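Local coordinates for SusD superfamily protein (Bacteroides thetaiotaomicron VPI-5482, PDB 3HDX) that probably binds polysaccharide or oligosaccharide at the outer membrane as part of carbohydrate uptake, at residues G44-Y49 / P333-I338; D239-T244 / S321-Q326; D309-I314 / R420-M425; R362-T367 / T392-R397. All coordinates share one frame; numbering follows the deposited sequence.

Contact 1. Residues G44-Y49 / P333-I338; sequences GDFTVY and PVFSKI. With EDO (1,2-ethanediol), chain H.
The backbones of 44-49 and 333-338 come nearest each other at Phe46 and Phe335, whose CA atoms are still 9.3 Å apart. Main-chain pairing is impossible at that separation, and the contact is a T-shaped (edge-to-face) stack of two buried phenylalanine rings. It joins two small antiparallel sheets in a largely helical SusD-family fold: strand 47-48 pairs with 293-294, and strand 334-335 pairs with 325-326. The ring centroids lie 5.3 Å apart and the planes stand at 86°, close to the perpendicular of an ideal T. Phe46 supplies the edge, and its CE2 approaches CG of Phe335 to 4.0 Å. Its CZ sits over the same Phe335 face, 4.0 Å above the plane and displaced toward the rim on the CD2-CE2 side. The CB of Phe335 points toward 44-49, and with CG anti to the backbone N (chi1 -179°) the ring stands between its own strand and the Phe46 edge. Thr280 of helix 276-280 touches both rings, Ile293 and Ile295 pack on Phe46, and Met425 lies against Phe335. An alanine in place of Phe46 would remove the whole ring edge and would probably open a gap over this face of Phe335 and lose the edge-to-face stack. A 1,2-ethanediol, probably from the crystallisation liquor, lies away from the rings on the far side of the 44-49 backbone. Its C1 is 3.9 Å from Thr47 OG1, and its O1 donates a hydrogen bond of 2.9 Å to Gly44 O.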
# COMPACT_ATOMS: atom_id res chain seq x y z
N GLY A 44 -10.57 -6.20 10.24
CA GLY A 44 -9.57 -7.14 9.83
C GLY A 44 -9.59 -8.44 10.58
O GLY A 44 -10.55 -8.75 11.29
N ASP A 45 -8.49 -9.17 10.41
CA ASP A 45 -8.32 -10.51 11.01
C ASP A 45 -7.53 -10.50 12.27
O ASP A 45 -7.31 -11.58 12.83
CB ASP A 45 -7.68 -11.44 9.99
CG ASP A 45 -8.60 -11.65 8.77
OD1 ASP A 45 -9.81 -11.81 9.01
OD2 ASP A 45 -8.10 -11.65 7.63
N PHE A 46 -7.13 -9.30 12.73
CA PHE A 46 -6.36 -9.15 13.97
C PHE A 46 -7.26 -8.97 15.18
O PHE A 46 -8.13 -8.10 15.23
CB PHE A 46 -5.35 -8.02 13.86
CG PHE A 46 -4.21 -8.29 12.96
CD1 PHE A 46 -4.27 -7.98 11.62
CD2 PHE A 46 -3.03 -8.86 13.45
CE1 PHE A 46 -3.22 -8.24 10.77
CE2 PHE A 46 -1.98 -9.11 12.61
CZ PHE A 46 -2.07 -8.79 11.25
N THR A 47 -7.00 -9.81 16.16
CA THR A 47 -7.58 -9.70 17.49
C THR A 47 -6.71 -8.67 18.23
O THR A 47 -5.48 -8.63 18.06
CB THR A 47 -7.55 -11.06 18.22
OG1 THR A 47 -8.43 -11.94 17.54
CG2 THR A 47 -8.00 -10.93 19.67
N VAL A 48 -7.36 -7.83 19.04
CA VAL A 48 -6.66 -6.82 19.84
C VAL A 48 -6.49 -7.37 21.26
O VAL A 48 -7.47 -7.78 21.88
CB VAL A 48 -7.43 -5.46 19.88
CG1 VAL A 48 -6.69 -4.42 20.80
CG2 VAL A 48 -7.62 -4.92 18.46
N TYR A 49 -5.24 -7.34 21.77
CA TYR A 49 -4.94 -7.89 23.08
C TYR A 49 -5.61 -7.12 24.22
O TYR A 49 -6.30 -7.72 25.06
CB TYR A 49 -3.43 -7.92 23.30
CG TYR A 49 -3.01 -8.73 24.50
CD1 TYR A 49 -2.88 -10.10 24.40
CD2 TYR A 49 -2.72 -8.12 25.69
CE1 TYR A 49 -2.48 -10.88 25.51
CE2 TYR A 49 -2.31 -8.88 26.83
CZ TYR A 49 -2.22 -10.25 26.72
OH TYR A 49 -1.80 -11.01 27.81
N PRO A 333 -0.59 -16.34 19.98
CA PRO A 333 0.55 -16.49 19.08
C PRO A 333 0.91 -15.16 18.41
O PRO A 333 0.04 -14.33 18.17
CB PRO A 333 0.07 -17.50 18.03
CG PRO A 333 -1.32 -17.79 18.31
CD PRO A 333 -1.79 -17.03 19.47
N VAL A 334 2.18 -15.01 18.08
CA VAL A 334 2.74 -13.79 17.53
C VAL A 334 2.75 -13.86 16.01
O VAL A 334 3.36 -14.77 15.43
CB VAL A 334 4.16 -13.56 18.04
CG1 VAL A 334 4.83 -12.37 17.34
CG2 VAL A 334 4.15 -13.33 19.59
N PHE A 335 2.13 -12.87 15.36
CA PHE A 335 2.19 -12.74 13.91
C PHE A 335 3.60 -12.18 13.60
O PHE A 335 3.89 -10.98 13.75
CB PHE A 335 1.08 -11.83 13.42
CG PHE A 335 1.05 -11.65 11.94
CD1 PHE A 335 0.52 -12.66 11.16
CD2 PHE A 335 1.56 -10.51 11.32
CE1 PHE A 335 0.47 -12.57 9.80
CE2 PHE A 335 1.51 -10.40 9.91
CZ PHE A 335 0.94 -11.42 9.17
N SER A 336 4.45 -13.10 13.17
CA SER A 336 5.87 -12.85 12.98
C SER A 336 6.30 -12.75 11.52
O SER A 336 7.49 -12.68 11.23
CB SER A 336 6.64 -13.99 13.68
OG SER A 336 6.26 -15.24 13.15
N LYS A 337 5.33 -12.70 10.59
CA LYS A 337 5.64 -12.60 9.16
C LYS A 337 6.68 -11.52 8.85
O LYS A 337 7.61 -11.75 8.09
CB LYS A 337 4.36 -12.31 8.38
CG LYS A 337 4.52 -12.13 6.90
CD LYS A 337 3.24 -11.66 6.27
CE LYS A 337 3.41 -11.40 4.78
NZ LYS A 337 2.10 -11.14 4.04
N ILE A 338 6.44 -10.34 9.41
CA ILE A 338 7.26 -9.14 9.19
C ILE A 338 8.03 -8.93 10.50
O ILE A 338 7.44 -8.70 11.58
CB ILE A 338 6.39 -7.91 8.79
CG1 ILE A 338 5.50 -8.27 7.59
CG2 ILE A 338 7.29 -6.70 8.56
CD1 ILE A 338 4.70 -7.13 6.98
C1 EDO H . -10.75 -11.01 14.56
O1 EDO H . -11.33 -10.76 13.28
C2 EDO H . -11.80 -10.69 15.61
O2 EDO H . -12.10 -9.29 15.52

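Contact 2. Residues D239-T244 / S321-Q326; sequences DLTSET and SSYYVQ
Two neighbouring tyrosine rings receive Thr241 in different ways. The ring of Tyr323 is met obliquely by Thr241 OG1, which comes to 3.4 Å from CD1. The ring of Tyr324 has the methyl CG2 of Thr241 at its edge, near the ring plane and 4.3 Å from CD1, while at its far end Leu240 CD2 approaches OH. The two branches of one threonine are thus divided between two aromatic residues, and CG2 also lies 3.6 Å from the carbonyl oxygen Tyr323 O. The first torsion accounts for the division: OG1 stands between the backbone N and the carbonyl carbon (chi1 61°), where it is hydrogen-bonded to Ile237 O one helical turn earlier, and CG2 is turned toward Tyr323 O and the edge of the Tyr324 ring. The hydroxyl at the tip of Tyr324 is likewise satisfied, by Arg422 O and Lys337 NZ.

Each segment also braces itself. Beyond the helix end, Ser242 OG accepts from Thr244 N at 3.1 Å with an N-H...O angle of 166°, an ST turn. On the other side Val325 O takes two donors, Ser322 N at 2.9 Å and Ser322 OG at 2.8 Å, the hydroxyl lying in the carbonyl plane on a lone pair.

The direct contact is van der Waals packing and modest, 154 Å² in all. It lays the last turn of helix 237-241 against the bend that leads into strand 325-326, which pairs antiparallel with strand 334-335; Ile237 of the same helix touches both tyrosines.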
# COMPACT_ATOMS: atom_id res chain seq x y z
N ASP A 239 11.91 -16.01 1.50
CA ASP A 239 12.34 -14.63 1.14
C ASP A 239 11.30 -13.57 1.52
O ASP A 239 11.66 -12.42 1.78
CB ASP A 239 12.70 -14.53 -0.35
CG ASP A 239 14.02 -15.23 -0.70
OD1 ASP A 239 14.85 -15.54 0.21
OD2 ASP A 239 14.27 -15.47 -1.91
N LEU A 240 10.04 -13.95 1.58
CA LEU A 240 9.03 -12.99 1.98
C LEU A 240 9.14 -12.64 3.45
O LEU A 240 8.95 -11.49 3.81
CB LEU A 240 7.63 -13.54 1.68
CG LEU A 240 6.41 -12.68 2.02
CD1 LEU A 240 6.43 -11.35 1.23
CD2 LEU A 240 5.13 -13.47 1.75
N THR A 241 9.46 -13.63 4.27
CA THR A 241 9.38 -13.52 5.72
C THR A 241 10.72 -13.37 6.44
O THR A 241 10.73 -13.05 7.64
CB THR A 241 8.64 -14.77 6.27
OG1 THR A 241 9.35 -15.97 5.93
CG2 THR A 241 7.22 -14.83 5.74
N SER A 242 11.83 -13.58 5.73
CA SER A 242 13.15 -13.50 6.32
C SER A 242 13.47 -12.12 6.87
O SER A 242 13.04 -11.10 6.34
CB SER A 242 14.22 -13.78 5.25
OG SER A 242 15.52 -13.63 5.76
N GLU A 243 14.36 -12.12 7.86
CA GLU A 243 14.88 -10.90 8.48
C GLU A 243 15.66 -10.05 7.46
O GLU A 243 15.85 -8.85 7.64
CB GLU A 243 15.78 -11.29 9.68
CG GLU A 243 15.05 -11.96 10.86
CD GLU A 243 14.81 -13.51 10.81
OE1 GLU A 243 14.95 -14.17 9.72
OE2 GLU A 243 14.43 -14.02 11.90
N THR A 244 16.15 -10.69 6.38
CA THR A 244 16.88 -10.03 5.28
C THR A 244 16.15 -10.22 3.95
O THR A 244 16.73 -10.10 2.87
CB THR A 244 18.35 -10.48 5.20
OG1 THR A 244 18.40 -11.90 5.08
CG2 THR A 244 19.09 -10.00 6.46
N SER A 321 6.62 -22.76 15.53
CA SER A 321 6.57 -21.75 14.49
C SER A 321 5.95 -22.29 13.18
O SER A 321 5.74 -23.48 12.97
CB SER A 321 7.97 -21.20 14.16
OG SER A 321 8.75 -22.15 13.45
N SER A 322 5.67 -21.31 12.34
CA SER A 322 5.25 -21.44 10.97
C SER A 322 5.84 -20.18 10.32
O SER A 322 6.39 -19.30 11.02
CB SER A 322 3.74 -21.41 10.88
OG SER A 322 3.23 -20.20 11.43
N TYR A 323 5.71 -20.05 9.00
CA TYR A 323 6.29 -18.87 8.34
C TYR A 323 5.61 -17.53 8.70
O TYR A 323 6.29 -16.51 8.73
CB TYR A 323 6.38 -19.04 6.83
CG TYR A 323 7.60 -19.84 6.43
CD1 TYR A 323 8.86 -19.25 6.44
CD2 TYR A 323 7.50 -21.15 5.98
CE1 TYR A 323 10.02 -19.96 6.07
CE2 TYR A 323 8.66 -21.87 5.60
CZ TYR A 323 9.90 -21.27 5.63
OH TYR A 323 11.02 -21.99 5.26
N TYR A 324 4.33 -17.56 9.02
CA TYR A 324 3.62 -16.34 9.46
C TYR A 324 3.51 -16.12 10.95
O TYR A 324 3.35 -14.97 11.36
CB TYR A 324 2.20 -16.34 8.90
CG TYR A 324 2.00 -15.75 7.51
CD1 TYR A 324 3.04 -15.59 6.59
CD2 TYR A 324 0.71 -15.38 7.12
CE1 TYR A 324 2.81 -15.04 5.34
CE2 TYR A 324 0.47 -14.86 5.88
CZ TYR A 324 1.51 -14.69 4.98
OH TYR A 324 1.34 -14.14 3.75
N VAL A 325 3.54 -17.20 11.73
CA VAL A 325 3.20 -17.13 13.15
C VAL A 325 4.16 -17.94 14.02
O VAL A 325 4.52 -19.07 13.70
CB VAL A 325 1.75 -17.65 13.34
CG1 VAL A 325 1.33 -17.57 14.80
CG2 VAL A 325 0.76 -16.87 12.46
N GLN A 326 4.51 -17.38 15.16
CA GLN A 326 5.35 -18.04 16.17
C GLN A 326 4.57 -18.16 17.48
O GLN A 326 3.49 -17.58 17.66
CB GLN A 326 6.64 -17.27 16.38
CG GLN A 326 7.65 -17.49 15.26
CD GLN A 326 8.93 -16.74 15.47
OE1 GLN A 326 9.35 -16.48 16.61
NE2 GLN A 326 9.62 -16.48 14.37
O HOH W 1 12.42 -15.64 13.96

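Contact 3. Residues D309-I314 / R420-M425; sequences DLRFGI and RRRELM
Arg311 NH1 donates to Glu423 OE1 at 2.9 Å, a salt bridge across the contact that uses the anti lone pair of the oxygen and is somewhat bent, with an N-H...O angle of 141°. It belongs to a buried salt-bridge network built on a type I beta turn, Asp309 to Phe312. Within that turn Arg311 grips the Asp309 carboxylate side-on, NE to OD1 at 2.8 Å and NH2 to OD2 at 2.9 Å. Asp309 OD1 also accepts from the backbone N of Arg311 at 3.0 Å, an Asx turn, so two donors hold that oxygen. Glu419 supplies a further carboxylate to both Arg311 NH1 and Arg422 NH2, and Glu423 OE2 is bound by Arg394 and Arg362. A methionine in place of Arg311 would lack all three guanidinium nitrogens and would probably leave Asp309 OD2 without this hydrogen bond and Glu423 OE1 without this counter-charge, though the Asx turn could still hold OD1.

Packing closes round the same groups. Arg422 CB sits over the centre of one Arg311 guanidinium face, 3.7 Å from CZ. The Arg422 chain bends at chi3 (-75°), bringing NE within 3.6 Å of Arg311 NH2; Asp309 and Glu419, each paired with both arginines, probably offset the like charges. The Asp309-Arg422 pairing is long, and no N-H points at the oxygen. Closest to Asp309 OD2 on this side is the methylene Arg422 CD, at 3.5 Å.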
# COMPACT_ATOMS: atom_id res chain seq x y z
N ASP A 309 -0.43 -25.22 3.18
CA ASP A 309 -0.20 -23.79 2.96
C ASP A 309 1.13 -23.39 3.62
O ASP A 309 1.26 -23.47 4.86
CB ASP A 309 -1.36 -22.99 3.50
CG ASP A 309 -1.38 -21.57 3.00
OD1 ASP A 309 -0.32 -20.90 3.04
OD2 ASP A 309 -2.46 -21.16 2.52
N LEU A 310 2.10 -22.98 2.79
CA LEU A 310 3.42 -22.61 3.31
C LEU A 310 3.41 -21.43 4.26
O LEU A 310 4.32 -21.27 5.07
CB LEU A 310 4.44 -22.34 2.19
CG LEU A 310 4.81 -23.55 1.32
CD1 LEU A 310 5.69 -23.16 0.16
CD2 LEU A 310 5.50 -24.62 2.19
N ARG A 311 2.40 -20.57 4.17
CA ARG A 311 2.32 -19.42 5.08
C ARG A 311 1.95 -19.84 6.51
O ARG A 311 2.37 -19.18 7.46
CB ARG A 311 1.28 -18.43 4.54
CG ARG A 311 1.68 -17.83 3.16
CD ARG A 311 0.56 -17.26 2.35
NE ARG A 311 -0.38 -18.30 1.88
CZ ARG A 311 -1.13 -18.22 0.77
NH1 ARG A 311 -1.05 -17.20 -0.07
NH2 ARG A 311 -1.98 -19.19 0.49
N PHE A 312 1.19 -20.93 6.65
CA PHE A 312 0.74 -21.43 7.94
C PHE A 312 0.65 -22.95 7.89
O PHE A 312 -0.40 -23.54 7.82
CB PHE A 312 -0.58 -20.80 8.39
CG PHE A 312 -0.97 -21.19 9.75
CD1 PHE A 312 -0.13 -20.91 10.82
CD2 PHE A 312 -2.15 -21.91 9.97
CE1 PHE A 312 -0.50 -21.32 12.09
CE2 PHE A 312 -2.51 -22.33 11.23
CZ PHE A 312 -1.68 -22.04 12.29
N GLY A 313 1.81 -23.56 7.93
CA GLY A 313 1.91 -24.99 7.80
C GLY A 313 3.24 -25.46 8.32
O GLY A 313 3.44 -25.53 9.55
N ILE A 314 4.18 -25.71 7.41
CA ILE A 314 5.50 -26.19 7.79
C ILE A 314 6.20 -25.23 8.78
O ILE A 314 6.06 -23.99 8.72
CB ILE A 314 6.38 -26.38 6.51
CG1 ILE A 314 7.63 -27.22 6.75
CG2 ILE A 314 6.76 -25.03 5.88
CD1 ILE A 314 7.30 -28.70 6.99
N ARG A 420 -5.89 -13.38 -1.50
CA ARG A 420 -5.33 -12.09 -1.09
C ARG A 420 -5.24 -11.96 0.45
O ARG A 420 -4.28 -11.40 1.00
CB ARG A 420 -6.18 -10.94 -1.65
CG ARG A 420 -6.12 -10.81 -3.14
CD ARG A 420 -6.90 -9.60 -3.70
NE ARG A 420 -6.35 -8.31 -3.25
CZ ARG A 420 -5.33 -7.67 -3.82
NH1 ARG A 420 -4.78 -8.08 -4.98
NH2 ARG A 420 -4.90 -6.55 -3.27
N ARG A 421 -6.29 -12.42 1.12
CA ARG A 421 -6.37 -12.38 2.58
C ARG A 421 -5.16 -13.09 3.18
O ARG A 421 -4.57 -12.60 4.12
CB ARG A 421 -7.65 -13.02 3.05
CG ARG A 421 -7.99 -12.94 4.53
CD ARG A 421 -9.29 -13.67 4.75
NE ARG A 421 -9.87 -13.45 6.09
CZ ARG A 421 -10.99 -14.01 6.51
NH1 ARG A 421 -11.68 -14.85 5.73
NH2 ARG A 421 -11.48 -13.70 7.71
N ARG A 422 -4.85 -14.27 2.64
CA ARG A 422 -3.69 -15.02 3.06
C ARG A 422 -2.35 -14.41 2.64
O ARG A 422 -1.45 -14.22 3.45
CB ARG A 422 -3.80 -16.47 2.55
CG ARG A 422 -4.91 -17.25 3.20
CD ARG A 422 -4.90 -18.69 2.80
NE ARG A 422 -5.40 -18.87 1.45
CZ ARG A 422 -6.66 -19.17 1.10
NH1 ARG A 422 -7.61 -19.34 2.00
NH2 ARG A 422 -6.94 -19.31 -0.18
N GLU A 423 -2.23 -14.11 1.36
CA GLU A 423 -0.96 -13.66 0.81
C GLU A 423 -0.51 -12.32 1.26
O GLU A 423 0.66 -12.15 1.58
CB GLU A 423 -1.03 -13.70 -0.74
CG GLU A 423 0.25 -13.35 -1.44
CD GLU A 423 1.43 -14.28 -1.09
OE1 GLU A 423 1.18 -15.45 -0.73
OE2 GLU A 423 2.61 -13.82 -1.24
N LEU A 424 -1.44 -11.39 1.36
CA LEU A 424 -1.12 -10.00 1.66
C LEU A 424 -1.38 -9.62 3.12
O LEU A 424 -1.36 -8.42 3.48
CB LEU A 424 -1.89 -9.07 0.69
CG LEU A 424 -1.71 -9.37 -0.81
CD1 LEU A 424 -2.69 -8.56 -1.69
CD2 LEU A 424 -0.26 -9.09 -1.24
N MSE A 425 -1.56 -10.61 3.98
CA MSE A 425 -1.83 -10.38 5.41
C MSE A 425 -0.70 -9.51 6.01
O MSE A 425 0.48 -9.82 5.85
CB MSE A 425 -1.94 -11.73 6.12
CG MSE A 425 -2.38 -11.64 7.59
SE MSE A 425 -2.76 -13.37 8.33
CE MSE A 425 -4.43 -13.81 7.52

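Contact 4. Residues R362-T367 / T392-R397; sequences RLEDIT and TNRGLR
Arg394 NH2 faces two residues of 362-367: Glu364 OE2 at 3.8 Å and Arg362 NH1 at 4.2 Å. The pairing with Glu364 is a long salt bridge of charges only, since the carboxylate oxygen lies well out of the guanidinium plane and no N-H is directed at it. The approach of the two arginines is probably offset by shared acids: Glu364 lies beside both, OE1 on Arg362 and OE2 toward Arg394, and Glu423 OE2 makes salt bridges to both Arg362 NH1 and Arg394 NH2. Arg362 NH1 meets Glu364 OE1 at 2.9 Å, a salt bridge whose hydrogen bond is weak at 136°.

A water joins the first shell. It donates to Glu364 OE2 at 2.8 Å, accepts from Asn393 ND2 at 2.9 Å, and rests over one face of the Arg394 guanidinium, toward its rim. This bridge links the segments by hydrogen bonds, where the Glu364-Arg394 pairing is of charges only.

Arg362 occupies the N-cap position of helix 363-376, and the loop 392-397 follows helix 380-391, so the network ties the start of one helix to the end of the next, consistent with the TPR-like helical packing of SusD proteins.

Further out, Arg394 bends at chi2 (-68°) and curls back, letting NH1 donate to Asn393 O at 3.0 Å from 48° above the carbonyl plane. Glu364 OE2 also accepts from Thr235 N, and Arg362 NH2 binds Glu427. Leu240 of helix 237-241 packs against both arginines. One turn along helix 363-376, Leu363 O takes both Thr367 N and Thr367 OG1, the hydroxyl at 2.8 Å.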
# COMPACT_ATOMS: atom_id res chain seq x y z
N ARG A 362 3.58 -5.65 -4.96
CA ARG A 362 4.52 -6.64 -5.42
C ARG A 362 3.78 -7.53 -6.42
O ARG A 362 2.55 -7.46 -6.55
CB ARG A 362 5.10 -7.45 -4.25
CG ARG A 362 4.06 -8.12 -3.34
CD ARG A 362 4.77 -8.62 -2.07
NE ARG A 362 3.88 -9.24 -1.09
CZ ARG A 362 3.57 -10.54 -1.05
NH1 ARG A 362 3.98 -11.37 -1.99
NH2 ARG A 362 2.81 -10.99 -0.08
N LEU A 363 4.53 -8.40 -7.11
CA LEU A 363 3.93 -9.20 -8.19
C LEU A 363 2.72 -10.03 -7.78
O LEU A 363 1.76 -10.15 -8.55
CB LEU A 363 4.94 -10.07 -8.95
CG LEU A 363 5.67 -9.33 -10.07
CD1 LEU A 363 6.81 -10.18 -10.64
CD2 LEU A 363 4.74 -8.87 -11.18
N GLU A 364 2.73 -10.55 -6.57
CA GLU A 364 1.60 -11.40 -6.13
C GLU A 364 0.30 -10.58 -6.04
O GLU A 364 -0.79 -11.07 -6.37
CB GLU A 364 1.89 -12.11 -4.79
CG GLU A 364 3.00 -13.18 -4.84
CD GLU A 364 4.42 -12.66 -4.83
OE1 GLU A 364 4.64 -11.42 -4.80
OE2 GLU A 364 5.32 -13.52 -4.83
N ASP A 365 0.42 -9.36 -5.53
CA ASP A 365 -0.73 -8.43 -5.46
C ASP A 365 -1.30 -8.18 -6.86
O ASP A 365 -2.49 -8.37 -7.10
CB ASP A 365 -0.35 -7.12 -4.79
CG ASP A 365 -1.43 -6.05 -4.95
OD1 ASP A 365 -2.63 -6.37 -4.75
OD2 ASP A 365 -1.07 -4.89 -5.31
N ILE A 366 -0.42 -7.77 -7.77
CA ILE A 366 -0.83 -7.42 -9.13
C ILE A 366 -1.40 -8.63 -9.89
O ILE A 366 -2.36 -8.50 -10.64
CB ILE A 366 0.32 -6.75 -9.91
CG1 ILE A 366 0.76 -5.43 -9.21
CG2 ILE A 366 -0.07 -6.48 -11.36
CD1 ILE A 366 -0.29 -4.37 -9.03
N THR A 367 -0.85 -9.82 -9.64
CA THR A 367 -1.33 -11.06 -10.24
C THR A 367 -2.71 -11.41 -9.74
O THR A 367 -3.59 -11.74 -10.56
CB THR A 367 -0.31 -12.18 -10.02
OG1 THR A 367 0.94 -11.77 -10.62
CG2 THR A 367 -0.79 -13.54 -10.60
N THR A 392 0.34 -22.17 -6.22
CA THR A 392 1.40 -23.17 -6.42
C THR A 392 2.77 -22.73 -5.92
O THR A 392 3.70 -23.57 -5.91
CB THR A 392 1.47 -23.67 -7.87
OG1 THR A 392 1.82 -22.58 -8.72
CG2 THR A 392 0.11 -24.27 -8.30
N ASN A 393 2.96 -21.43 -5.58
CA ASN A 393 4.18 -20.98 -4.92
C ASN A 393 4.00 -20.93 -3.39
O ASN A 393 4.89 -20.45 -2.66
CB ASN A 393 4.66 -19.65 -5.43
CG ASN A 393 6.17 -19.46 -5.26
OD1 ASN A 393 6.97 -20.41 -5.42
ND2 ASN A 393 6.58 -18.23 -4.98
N ARG A 394 2.86 -21.41 -2.90
CA ARG A 394 2.52 -21.43 -1.48
C ARG A 394 2.04 -22.80 -1.00
O ARG A 394 1.31 -22.91 -0.00
CB ARG A 394 1.46 -20.36 -1.20
CG ARG A 394 1.91 -18.92 -1.50
CD ARG A 394 2.97 -18.48 -0.55
NE ARG A 394 3.40 -17.12 -0.86
CZ ARG A 394 4.57 -16.76 -1.42
NH1 ARG A 394 5.48 -17.65 -1.80
NH2 ARG A 394 4.83 -15.46 -1.59
N GLY A 395 2.48 -23.83 -1.72
CA GLY A 395 2.19 -25.22 -1.36
C GLY A 395 0.81 -25.75 -1.65
O GLY A 395 0.50 -26.89 -1.28
N LEU A 396 -0.01 -24.96 -2.34
CA LEU A 396 -1.38 -25.33 -2.63
C LEU A 396 -1.49 -25.90 -4.04
O LEU A 396 -0.82 -25.45 -4.97
CB LEU A 396 -2.32 -24.12 -2.46
CG LEU A 396 -2.31 -23.44 -1.09
CD1 LEU A 396 -3.25 -22.25 -1.06
CD2 LEU A 396 -2.66 -24.41 0.04
N ARG A 397 -2.40 -26.86 -4.19
CA ARG A 397 -2.65 -27.46 -5.51
C ARG A 397 -3.29 -26.47 -6.46
O ARG A 397 -3.96 -25.50 -6.04
CB ARG A 397 -3.61 -28.66 -5.40
CG ARG A 397 -5.03 -28.30 -4.92
CD ARG A 397 -5.92 -29.52 -4.98
NE ARG A 397 -7.31 -29.22 -4.59
CZ ARG A 397 -8.26 -28.77 -5.39
NH1 ARG A 397 -7.99 -28.41 -6.65
NH2 ARG A 397 -9.49 -28.61 -4.91
O HOH W 2 4.55 -16.21 -5.06

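Overall arrangement
The four contacts form one cluster, 17 to 20 Å from the chain's centre. Contacts 3 and 4 are nearest, their centres about 10 Å apart, and share charges: Glu423 OE2 meets Arg394 NH2 at 2.8 Å, and Arg420 NH2 meets Asp365 OD1 at 2.7 Å. Contact 2, about 11 Å from contact 3, joins it through Tyr324 OH and Arg422 O, 2.8 Å apart. Contacts 1 and 2 share a sheet through strands 334-335 and 325-326, with Val334 O and Gln326 N 2.9 Å apart. Contacts 1 and 4 are the most distant pair, about 21 Å between centres. The ethanediol at contact 1 probably comes from the crystallisation liquor, so it is not evidence of a carbohydrate site.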